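Rev protein (Borrelia burgdorferi, PDB 5EQZ) is of unknown function but, as a REV family protein with a predicted lipoprotein signal, is probably lipid-anchored to a membrane. Local coordinates at residues A[74-79]-A[136-141]; A[108-113]-A[132-137]. All coordinates share one frame; numbering follows the deposited sequence.

Contact 1. Residues A[74-79]-A[136-141]; sequences AKLAAL and KVIKFL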
# COMPACT_ATOMS: atom_id res chain seq x y z
N ALA A 74 7.24 1.95 -1.80
CA ALA A 74 6.85 1.34 -3.07
C ALA A 74 5.35 1.50 -3.33
O ALA A 74 4.94 1.81 -4.46
CB ALA A 74 7.24 -0.13 -3.08
N LYS A 75 4.52 1.30 -2.30
CA LYS A 75 3.08 1.41 -2.48
C LYS A 75 2.69 2.83 -2.87
O LYS A 75 1.93 3.04 -3.82
CB LYS A 75 2.35 1.00 -1.20
CG LYS A 75 0.86 1.28 -1.19
CD LYS A 75 0.10 0.34 -2.12
CE LYS A 75 -1.41 0.45 -1.94
NZ LYS A 75 -2.11 -0.67 -2.65
N LEU A 76 3.21 3.82 -2.14
CA LEU A 76 2.87 5.21 -2.44
C LEU A 76 3.35 5.63 -3.82
O LEU A 76 2.68 6.41 -4.51
CB LEU A 76 3.45 6.14 -1.37
CG LEU A 76 2.73 6.10 -0.02
CD1 LEU A 76 3.60 6.70 1.07
CD2 LEU A 76 1.41 6.85 -0.12
N ALA A 77 4.53 5.17 -4.24
CA ALA A 77 5.01 5.52 -5.57
C ALA A 77 4.14 4.88 -6.64
O ALA A 77 3.82 5.50 -7.67
CB ALA A 77 6.47 5.12 -5.75
N ALA A 78 3.74 3.63 -6.42
CA ALA A 78 2.88 2.93 -7.37
C ALA A 78 1.54 3.63 -7.49
O ALA A 78 0.99 3.77 -8.60
CB ALA A 78 2.69 1.47 -6.94
N LEU A 79 0.99 4.11 -6.36
CA LEU A 79 -0.29 4.82 -6.41
C LEU A 79 -0.20 6.10 -7.22
O LEU A 79 -1.00 6.34 -8.13
CB LEU A 79 -0.77 5.11 -4.98
CG LEU A 79 -1.36 3.94 -4.22
CD1 LEU A 79 -1.36 4.20 -2.70
CD2 LEU A 79 -2.77 3.67 -4.73
N LYS A 136 -7.78 8.85 -1.94
CA LYS A 136 -8.15 8.49 -0.57
C LYS A 136 -7.15 7.50 0.03
O LYS A 136 -6.80 7.60 1.21
CB LYS A 136 -9.57 7.93 -0.53
N VAL A 137 -6.65 6.55 -0.78
CA VAL A 137 -5.64 5.62 -0.27
C VAL A 137 -4.35 6.36 0.06
O VAL A 137 -3.72 6.10 1.09
CB VAL A 137 -5.37 4.47 -1.27
CG1 VAL A 137 -4.34 3.50 -0.67
CG2 VAL A 137 -6.66 3.74 -1.63
N ILE A 138 -3.92 7.27 -0.82
CA ILE A 138 -2.71 8.04 -0.53
C ILE A 138 -2.88 8.84 0.75
O ILE A 138 -2.00 8.87 1.61
CB ILE A 138 -2.35 8.94 -1.73
CG1 ILE A 138 -1.92 8.09 -2.92
CG2 ILE A 138 -1.28 9.95 -1.33
CD1 ILE A 138 -1.78 8.88 -4.22
N LYS A 139 -4.03 9.51 0.89
CA LYS A 139 -4.30 10.29 2.09
C LYS A 139 -4.31 9.40 3.33
O LYS A 139 -3.74 9.76 4.37
CB LYS A 139 -5.64 11.02 1.95
CG LYS A 139 -6.09 11.74 3.21
CD LYS A 139 -7.55 12.19 3.10
CE LYS A 139 -8.02 12.80 4.41
NZ LYS A 139 -7.10 13.89 4.86
N PHE A 140 -4.96 8.24 3.23
CA PHE A 140 -5.00 7.30 4.34
C PHE A 140 -3.60 6.88 4.76
O PHE A 140 -3.26 6.90 5.95
CB PHE A 140 -5.85 6.10 3.93
CG PHE A 140 -6.06 5.08 5.02
CD1 PHE A 140 -6.96 5.32 6.04
CD2 PHE A 140 -5.41 3.86 4.97
CE1 PHE A 140 -7.18 4.38 7.03
CE2 PHE A 140 -5.62 2.91 5.96
CZ PHE A 140 -6.51 3.17 6.98
N LEU A 141 -2.76 6.53 3.78
CA LEU A 141 -1.42 6.02 4.07
C LEU A 141 -0.48 7.11 4.59
O LEU A 141 0.47 6.80 5.32
CB LEU A 141 -0.81 5.38 2.83
CG LEU A 141 -1.49 4.09 2.39
CD1 LEU A 141 -0.91 3.56 1.08
CD2 LEU A 141 -1.37 3.06 3.51
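Leu79 of helix 55-88 sets its CD1 methyl against both Val137 and Leu141 of helix 122-142, joining two antiparallel helices in the elongated all-helical fold of this Rev protein. The axes of the short segments run at 154° to each other and approach to 10.3 Å, and the seam between them is made wholly by apolar contacts. Leu79 touches three residues of the other helix. Its side chain stands roughly at right angles to those of both Val137 and Leu141, with Leu79 CD1 lying 3.7 Å from Val137 CG1 and 3.9 Å from Leu141 CD1. At the root of the same side chain, Leu79 CB rests 3.8 Å from Ile138 CG1. With CG1 beside its backbone N (chi1 -68°), Ile138 lays its longer branch along the base of Leu79. Leu76 lies one turn nearer the N-terminus of its helix and runs past Leu141 in the opposite direction; Leu76 CD2 reaches Leu141 CB at 4.0 Å and touches Ile138 CG2 more loosely. Lys75 contributes only the aliphatic part of its chain. Its buried ammonium group is satisfied by the carbonyl oxygens of Asn28, Ser30 and Val108, so the long helix is tied to two loops beside this seam. Phe35 of helix 32-48 covers Lys75 and Leu141, bringing a third helix to the contact. Bent at chi2 (72°), the lysine chain crosses Leu141 at about a right angle, and Lys75 CG meets Leu141 CD1 at 3.7 Å.

Contact 2. Residues A[108-113]-A[132-137]; sequences VGVTVP and EQIDKV
Val110 comes closest to Gln133 in backbone terms, their CA atoms 6.9 Å apart, where the extended chain that follows helix 95-107 passes helix 122-142. The valine side chain points at the helix and divides its two methyls between neighbouring residues. Val110 CG1, anti to the valine's backbone N (chi1 176°), packs 3.6 Å from Gln133 CB, and the two side chains run past each other in opposite directions. Val110 CG2 turns to the next residue instead and lies 4.0 Å from Ile134 CG1, with the side chains crossing nearly at right angles. Val108 CG2 adds a looser touch on Ile134 CD1. The loop is set on this course by a Schellman motif that closes helix 95-107: Gly109, with positive phi, is its C-prime residue, and the NH groups of Gly109 and Val110 return to the carbonyl oxygens of Lys106 and Ala105. Beyond this turn the amide of Gln133 grips Thr111 through both of its ends. Gln133 NE2 donates to Thr111 O at 3.1 Å, fairly straight at 158°, although the nitrogen approaches from above the carbonyl plane, 44° out of it. At the other end, Gln133 OE1 accepts from a water at 2.7 Å, and the same water accepts from Thr111 N at 2.8 Å. The direct bond and the water bridge together hold the amide group in one orientation against the loop backbone. A weak bond to Asn129 OD1 also engages NE2, while Val112 CG1 lies 3.8 Å from Gln133 NE2 and the Val112 side chain packs on Asn129 and Ala130.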
# COMPACT_ATOMS: atom_id res chain seq x y z
N VAL A 108 -2.91 -1.28 -8.52
CA VAL A 108 -2.61 -0.69 -7.21
C VAL A 108 -3.73 -0.97 -6.20
O VAL A 108 -3.88 -0.23 -5.23
CB VAL A 108 -2.27 0.80 -7.31
CG1 VAL A 108 -0.94 0.99 -8.05
CG2 VAL A 108 -3.39 1.61 -7.99
N GLY A 109 -4.51 -2.03 -6.42
CA GLY A 109 -5.51 -2.45 -5.47
C GLY A 109 -6.80 -1.67 -5.45
O GLY A 109 -7.53 -1.75 -4.46
N VAL A 110 -7.11 -0.94 -6.52
CA VAL A 110 -8.30 -0.10 -6.61
C VAL A 110 -9.22 -0.70 -7.67
O VAL A 110 -8.80 -0.90 -8.82
CB VAL A 110 -7.94 1.35 -6.94
CG1 VAL A 110 -9.18 2.18 -7.12
CG2 VAL A 110 -7.05 1.95 -5.81
N THR A 111 -10.46 -0.99 -7.29
CA THR A 111 -11.46 -1.59 -8.17
C THR A 111 -12.38 -0.50 -8.69
O THR A 111 -13.13 0.12 -7.91
CB THR A 111 -12.28 -2.64 -7.42
OG1 THR A 111 -11.49 -3.82 -7.21
CG2 THR A 111 -13.54 -3.01 -8.20
N VAL A 112 -12.34 -0.25 -10.00
CA VAL A 112 -13.32 0.64 -10.62
C VAL A 112 -14.16 -0.19 -11.58
O VAL A 112 -13.67 -1.18 -12.14
CB VAL A 112 -12.66 1.83 -11.33
CG1 VAL A 112 -11.86 2.67 -10.35
CG2 VAL A 112 -11.78 1.36 -12.47
N PRO A 113 -15.44 0.14 -11.77
CA PRO A 113 -16.22 -0.58 -12.77
C PRO A 113 -15.75 -0.22 -14.16
O PRO A 113 -15.48 0.95 -14.45
CB PRO A 113 -17.65 -0.11 -12.51
CG PRO A 113 -17.48 1.24 -11.91
CD PRO A 113 -16.26 1.12 -11.04
N GLU A 132 -10.17 9.50 -7.58
CA GLU A 132 -10.71 9.80 -6.26
C GLU A 132 -10.40 8.69 -5.27
O GLU A 132 -10.05 8.96 -4.11
CB GLU A 132 -12.22 10.06 -6.36
N GLN A 133 -10.48 7.43 -5.72
CA GLN A 133 -10.13 6.31 -4.84
C GLN A 133 -8.63 6.27 -4.54
O GLN A 133 -8.23 6.03 -3.40
CB GLN A 133 -10.57 5.00 -5.46
CG GLN A 133 -12.06 4.79 -5.47
CD GLN A 133 -12.41 3.34 -5.68
OE1 GLN A 133 -12.04 2.48 -4.88
NE2 GLN A 133 -13.08 3.04 -6.79
N ILE A 134 -7.80 6.50 -5.56
CA ILE A 134 -6.35 6.49 -5.35
C ILE A 134 -5.95 7.59 -4.38
O ILE A 134 -5.08 7.40 -3.52
CB ILE A 134 -5.62 6.61 -6.70
CG1 ILE A 134 -5.76 5.31 -7.49
CG2 ILE A 134 -4.15 6.98 -6.52
CD1 ILE A 134 -5.28 5.42 -8.94
N ASP A 135 -6.59 8.76 -4.49
CA ASP A 135 -6.30 9.87 -3.60
C ASP A 135 -6.64 9.53 -2.16
O ASP A 135 -5.91 9.90 -1.23
CB ASP A 135 -7.06 11.12 -4.02
CG ASP A 135 -6.41 11.85 -5.16
OD1 ASP A 135 -5.22 11.58 -5.43
OD2 ASP A 135 -7.07 12.73 -5.78
N LYS A 136 -7.78 8.85 -1.94
CA LYS A 136 -8.15 8.49 -0.57
C LYS A 136 -7.15 7.50 0.03
O LYS A 136 -6.80 7.60 1.21
CB LYS A 136 -9.57 7.93 -0.53
N VAL A 137 -6.65 6.55 -0.78
CA VAL A 137 -5.64 5.62 -0.27
C VAL A 137 -4.35 6.36 0.06
O VAL A 137 -3.72 6.10 1.09
CB VAL A 137 -5.37 4.47 -1.27
CG1 VAL A 137 -4.34 3.50 -0.67
CG2 VAL A 137 -6.66 3.74 -1.63
O HOH W 1 -11.44 -0.18 -4.74

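Helix 122-142 serves both contacts, whose centres lie about 10 Å apart and which share Lys136 and Val137. Along the chain, 74-79 on helix 55-88 comes first, then the loop 108-113 after helix 95-107, and finally the consecutive turns of the C-terminal helix that receive them. The two contacts also touch each other directly: Leu79 CD2 packs against Val108 CB at 3.9 Å, and Leu79 O lies 3.6 Å from Ile134 CG2. The three elements therefore form one continuous packed region, with contact 1 close to the centre of the chain. Contact 2 lays the connection between the last two helices against the last one.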